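Local structure of probable 2-oxoacid ferredoxin oxidoreductase, alpha chain (Thermoplasma acidophilum, 3JU3) at residues Leu29-Ile32 against Glu33-Glu37; Ala77-Ala80 against Gln81-Leu85. The protein probably serves, as the core domain II piece of the alpha chain, in an enzyme that oxidatively decarboxylates 2-oxoacids to acyl-CoA and reduces ferredoxin. One frame throughout, in Å; residues are numbered along the deposited sequence.

Contact 1: Leu29-Ile32 against Glu33-Glu37; sequences LDVI and EDLKE
V31 and L35, one turn apart on the helix of a beta-alpha-beta unit (strand 16-21, helix 25-37, strand 42-47), show how an amphipathic helix sorts its contacts by face. On the apolar face CG1 of V31 lies 4.0 Å from CD1 of L35. V31 places that methyl anti to its own nitrogen (chi1 176°), beside the carbonyl carbon, where it can meet the next turn. Both residues rest on F18 of strand 16-21 and on helix 105-117, while I32 and L35 reach A42 of strand 42-47.

The backbone supplies four i to i+4 bonds. That from D34 N to D30 O measures 3.0 Å; E33 N to L29 O is longer, 3.3 Å.

Charge and water occupy the outer face. In one of its two conformers E33 bends at chi2 (-48°), bringing its carboxylate back beside the extended chain of K36, whose NZ then forms a salt bridge to the syn lone pair of OE2 at 2.8 Å. Beneath this pair, CE of K36 passes 4.2 Å from CG2 of I32. Two waters supplement the carbonyls. One donates to L29 O at 2.6 Å and, in that same conformer, to OE2 of E33; the other donates to D30 O at 3.0 Å and to OD1 of D34 at 2.7 Å.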
loop_
_atom_site.group_PDB
_atom_site.type_symbol
_atom_site.label_atom_id
_atom_site.label_comp_id
_atom_site.label_asym_id
_atom_site.label_seq_id
_atom_site.Cartn_x
_atom_site.Cartn_y
_atom_site.Cartn_z
ATOM N N LEU A 29 -10.931 -14.265 9.240
ATOM C CA LEU A 29 -11.267 -15.654 9.481
ATOM C C LEU A 29 -10.778 -16.143 10.848
ATOM O O LEU A 29 -11.486 -16.906 11.534
ATOM C CB LEU A 29 -10.800 -16.556 8.338
ATOM C CG LEU A 29 -11.578 -16.504 7.018
ATOM C CD1 LEU A 29 -10.887 -17.392 5.992
ATOM C CD2 LEU A 29 -13.070 -16.940 7.169
ATOM N N ASP A 30 -9.594 -15.690 11.253
ATOM C CA ASP A 30 -9.127 -15.902 12.621
ATOM C C ASP A 30 -9.957 -15.178 13.693
ATOM O O ASP A 30 -10.125 -15.718 14.787
ATOM C CB ASP A 30 -7.669 -15.457 12.776
ATOM C CG ASP A 30 -6.710 -16.277 11.944
ATOM O OD1 ASP A 30 -7.054 -17.401 11.496
ATOM O OD2 ASP A 30 -5.593 -15.771 11.727
ATOM N N VAL A 31 -10.428 -13.956 13.413
ATOM C CA VAL A 31 -11.251 -13.234 14.382
ATOM C C VAL A 31 -12.566 -13.982 14.594
ATOM O O VAL A 31 -13.097 -14.031 15.735
ATOM C CB VAL A 31 -11.522 -11.776 13.968
ATOM C CG1 VAL A 31 -12.482 -11.086 14.972
ATOM C CG2 VAL A 31 -10.236 -11.018 13.928
ATOM N N ILE A 32 -13.087 -14.539 13.506
ATOM C CA ILE A 32 -14.239 -15.457 13.554
ATOM C C ILE A 32 -14.005 -16.609 14.551
ATOM O O ILE A 32 -14.900 -16.916 15.382
ATOM C CB ILE A 32 -14.662 -15.917 12.139
ATOM C CG1 ILE A 32 -15.301 -14.713 11.419
ATOM C CG2 ILE A 32 -15.640 -17.143 12.180
ATOM C CD1 ILE A 32 -15.549 -14.881 9.991
ATOM N N GLU A 33 -12.832 -17.241 14.497
ATOM C CA GLU A 33 -12.565 -18.381 15.384
ATOM C C GLU A 33 -12.448 -17.945 16.840
ATOM O O GLU A 33 -13.002 -18.597 17.718
ATOM C CB GLU A 33 -11.341 -19.199 14.948
ATOM C CG GLU A 33 -11.495 -19.931 13.609
ATOM C CD GLU A 33 -12.805 -20.728 13.480
ATOM O OE1 GLU A 33 -12.861 -21.891 13.947
ATOM O OE2 GLU A 33 -13.773 -20.201 12.891
ATOM N N ASP A 34 -11.745 -16.833 17.081
ATOM C CA ASP A 34 -11.665 -16.227 18.418
ATOM C C ASP A 34 -13.047 -15.861 19.009
ATOM O O ASP A 34 -13.303 -16.070 20.202
ATOM C CB ASP A 34 -10.769 -14.989 18.375
ATOM C CG ASP A 34 -9.381 -15.299 17.894
ATOM O OD1 ASP A 34 -8.840 -16.372 18.230
ATOM O OD2 ASP A 34 -8.806 -14.455 17.182
ATOM N N LEU A 35 -13.932 -15.311 18.181
ATOM C CA LEU A 35 -15.292 -14.968 18.631
ATOM C C LEU A 35 -16.096 -16.186 19.151
ATOM O O LEU A 35 -16.811 -16.087 20.146
ATOM C CB LEU A 35 -16.048 -14.202 17.517
ATOM C CG LEU A 35 -15.643 -12.732 17.318
ATOM C CD1 LEU A 35 -16.229 -12.240 15.977
ATOM C CD2 LEU A 35 -16.099 -11.832 18.490
ATOM N N LYS A 36 -15.974 -17.325 18.468
ATOM C CA LYS A 36 -16.645 -18.558 18.872
ATOM C C LYS A 36 -16.328 -18.885 20.333
ATOM O O LYS A 36 -17.193 -19.367 21.077
ATOM C CB LYS A 36 -16.176 -19.716 17.972
ATOM C CG LYS A 36 -16.907 -19.814 16.682
ATOM C CD LYS A 36 -16.253 -20.818 15.765
ATOM C CE LYS A 36 -16.698 -20.583 14.315
ATOM N NZ LYS A 36 -16.132 -21.642 13.419
ATOM N N GLU A 37 -15.087 -18.594 20.733
ATOM C CA GLU A 37 -14.605 -18.886 22.084
ATOM C C GLU A 37 -15.398 -18.136 23.138
ATOM O O GLU A 37 -15.506 -18.601 24.254
ATOM C CB GLU A 37 -13.105 -18.593 22.217
ATOM C CG GLU A 37 -12.260 -19.632 21.497
ATOM C CD GLU A 37 -10.745 -19.425 21.608
ATOM O OE1 GLU A 37 -10.251 -18.747 22.547
ATOM O OE2 GLU A 37 -10.039 -19.998 20.760
HETATM O O HOH W 1 -12.992 -18.882 10.801
HETATM O O HOH W 2 -7.977 -17.428 15.941
#

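Contact 2: Ala77-Ala80 against Gln81-Leu85; sequences AQAA and QMIKL
A79 and I83 meet at the first turn of helix 79-87, which is set off from strand 68-77 by a single residue in core domain II. I83 N donates to A79 O at 3.1 Å, and the I83 side chain then climbs past the same oxygen. Its CB stands 3.4 Å from A79 O. CG1, set beside the backbone N by a chi1 of -69°, comes closer still, 3.0 Å from that oxygen. At the end of the extended chi2, CD1 is still 3.4 Å from A79 O and comes 4.0 Å from CB of A79. Beyond the helix the residue packs on V19 and L47 of the same chain and on L62 of the second subunit. Replaced by an alanine, I83 would probably leave a gap beside the A79 methyl and cost that subunit's L62 a packing partner.

M82 (selenomethionine) bends at chi3, and its CE reaches the same A79 methyl. The start of the helix is tied more loosely: Q81 N makes a weak 3.5 Å bond to Q78 O, and A80 N a weak one to D70 of the second subunit. A water joins Q78 and Q81 a second time, accepting from Q78 N and donating to OE1 of Q81 at 2.7 Å.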
loop_
_atom_site.group_PDB
_atom_site.type_symbol
_atom_site.label_atom_id
_atom_site.label_comp_id
_atom_site.label_asym_id
_atom_site.label_seq_id
_atom_site.Cartn_x
_atom_site.Cartn_y
_atom_site.Cartn_z
ATOM N N ALA A 77 -9.372 -0.038 -0.606
ATOM C CA ALA A 77 -10.794 0.348 -0.558
ATOM C C ALA A 77 -11.518 -0.323 0.616
ATOM O O ALA A 77 -11.081 -1.402 1.132
ATOM C CB ALA A 77 -11.510 -0.009 -1.841
ATOM N N GLN A 78 -12.578 0.371 1.012
ATOM C CA GLN A 78 -13.653 -0.114 1.832
ATOM C C GLN A 78 -14.656 -0.646 0.816
ATOM O O GLN A 78 -15.084 0.108 -0.063
ATOM C CB GLN A 78 -14.264 1.088 2.599
ATOM C CG GLN A 78 -13.301 1.743 3.594
ATOM C CD GLN A 78 -13.739 3.121 4.113
ATOM O OE1 GLN A 78 -14.920 3.378 4.361
ATOM N NE2 GLN A 78 -12.768 4.005 4.299
ATOM N N ALA A 79 -15.015 -1.932 0.898
ATOM C CA ALA A 79 -16.053 -2.471 0.025
ATOM C C ALA A 79 -17.409 -1.769 0.179
ATOM O O ALA A 79 -18.281 -1.979 -0.659
ATOM C CB ALA A 79 -16.214 -3.973 0.188
ATOM N N ALA A 80 -17.582 -0.931 1.226
ATOM C CA ALA A 80 -18.869 -0.292 1.485
ATOM C C ALA A 80 -19.279 0.619 0.345
ATOM O O ALA A 80 -20.468 0.735 0.032
ATOM C CB ALA A 80 -18.861 0.522 2.825
ATOM N N GLN A 81 -18.312 1.316 -0.240
ATOM C CA GLN A 81 -18.641 2.271 -1.279
ATOM C C GLN A 81 -19.296 1.564 -2.462
ATOM O O GLN A 81 -20.385 1.961 -2.921
ATOM C CB GLN A 81 -17.426 3.089 -1.714
ATOM C CG GLN A 81 -17.426 4.512 -1.152
ATOM C CD GLN A 81 -16.111 5.233 -1.421
ATOM O OE1 GLN A 81 -15.066 4.832 -0.901
ATOM N NE2 GLN A 81 -16.158 6.300 -2.226
HETATM N N MSE A 82 -18.673 0.513 -2.937
HETATM C CA MSE A 82 -19.206 -0.130 -4.135
HETATM C C MSE A 82 -20.480 -0.936 -3.836
HETATM O O MSE A 82 -21.327 -1.063 -4.696
HETATM C CB MSE A 82 -18.118 -0.936 -4.854
HETATM C CG MSE A 82 -18.098 -2.385 -4.547
HETATM SE SE MSE A 82 -16.559 -3.261 -5.364
HETATM C CE MSE A 82 -15.671 -3.752 -3.711
ATOM N N ILE A 83 -20.609 -1.452 -2.614
ATOM C CA ILE A 83 -21.798 -2.183 -2.171
ATOM C C ILE A 83 -22.993 -1.238 -2.163
ATOM O O ILE A 83 -24.082 -1.611 -2.614
ATOM C CB ILE A 83 -21.593 -2.810 -0.783
ATOM C CG1 ILE A 83 -20.564 -3.946 -0.873
ATOM C CG2 ILE A 83 -22.932 -3.337 -0.162
ATOM C CD1 ILE A 83 -20.169 -4.554 0.477
ATOM N N LYS A 84 -22.789 -0.037 -1.634
ATOM C CA LYS A 84 -23.809 0.988 -1.639
ATOM C C LYS A 84 -24.214 1.366 -3.057
ATOM O O LYS A 84 -25.407 1.533 -3.325
ATOM C CB LYS A 84 -23.358 2.249 -0.877
ATOM C CG LYS A 84 -24.457 3.308 -0.823
ATOM C CD LYS A 84 -24.175 4.363 0.226
ATOM C CE LYS A 84 -23.401 5.540 -0.338
ATOM N NZ LYS A 84 -23.101 6.528 0.735
ATOM N N LEU A 85 -23.214 1.508 -3.934
ATOM C CA LEU A 85 -23.430 1.912 -5.319
ATOM C C LEU A 85 -24.359 0.897 -5.961
ATOM O O LEU A 85 -25.382 1.267 -6.536
ATOM C CB LEU A 85 -22.107 1.951 -6.101
ATOM C CG LEU A 85 -22.263 2.107 -7.623
ATOM C CD1 LEU A 85 -22.778 3.516 -7.939
ATOM C CD2 LEU A 85 -20.970 1.804 -8.410
HETATM O O HOH W 3 -13.265 2.906 -0.488
#

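Overall arrangement
Contact 1 and contact 2 illustrate one principle, the i to i+4 spacing of a helix, put to two uses. Their centres are 24 Å apart, on opposite sides of the chain's centre, and their nearest atoms are about 15 Å apart, so they do not touch. Both nevertheless pack on strands 16-21 and 42-47, through different residues: F18 and L44 serve 29-37, whereas V19, W21 and L47 serve 77-85. Contact 1 stays within its own chain, untouched by other subunits of the tetrameric assembly. Contact 2 belongs to an interface: A77 pairs antiparallel with a strand of the second subunit, and Q81 reaches N99 of the third through a weak bond.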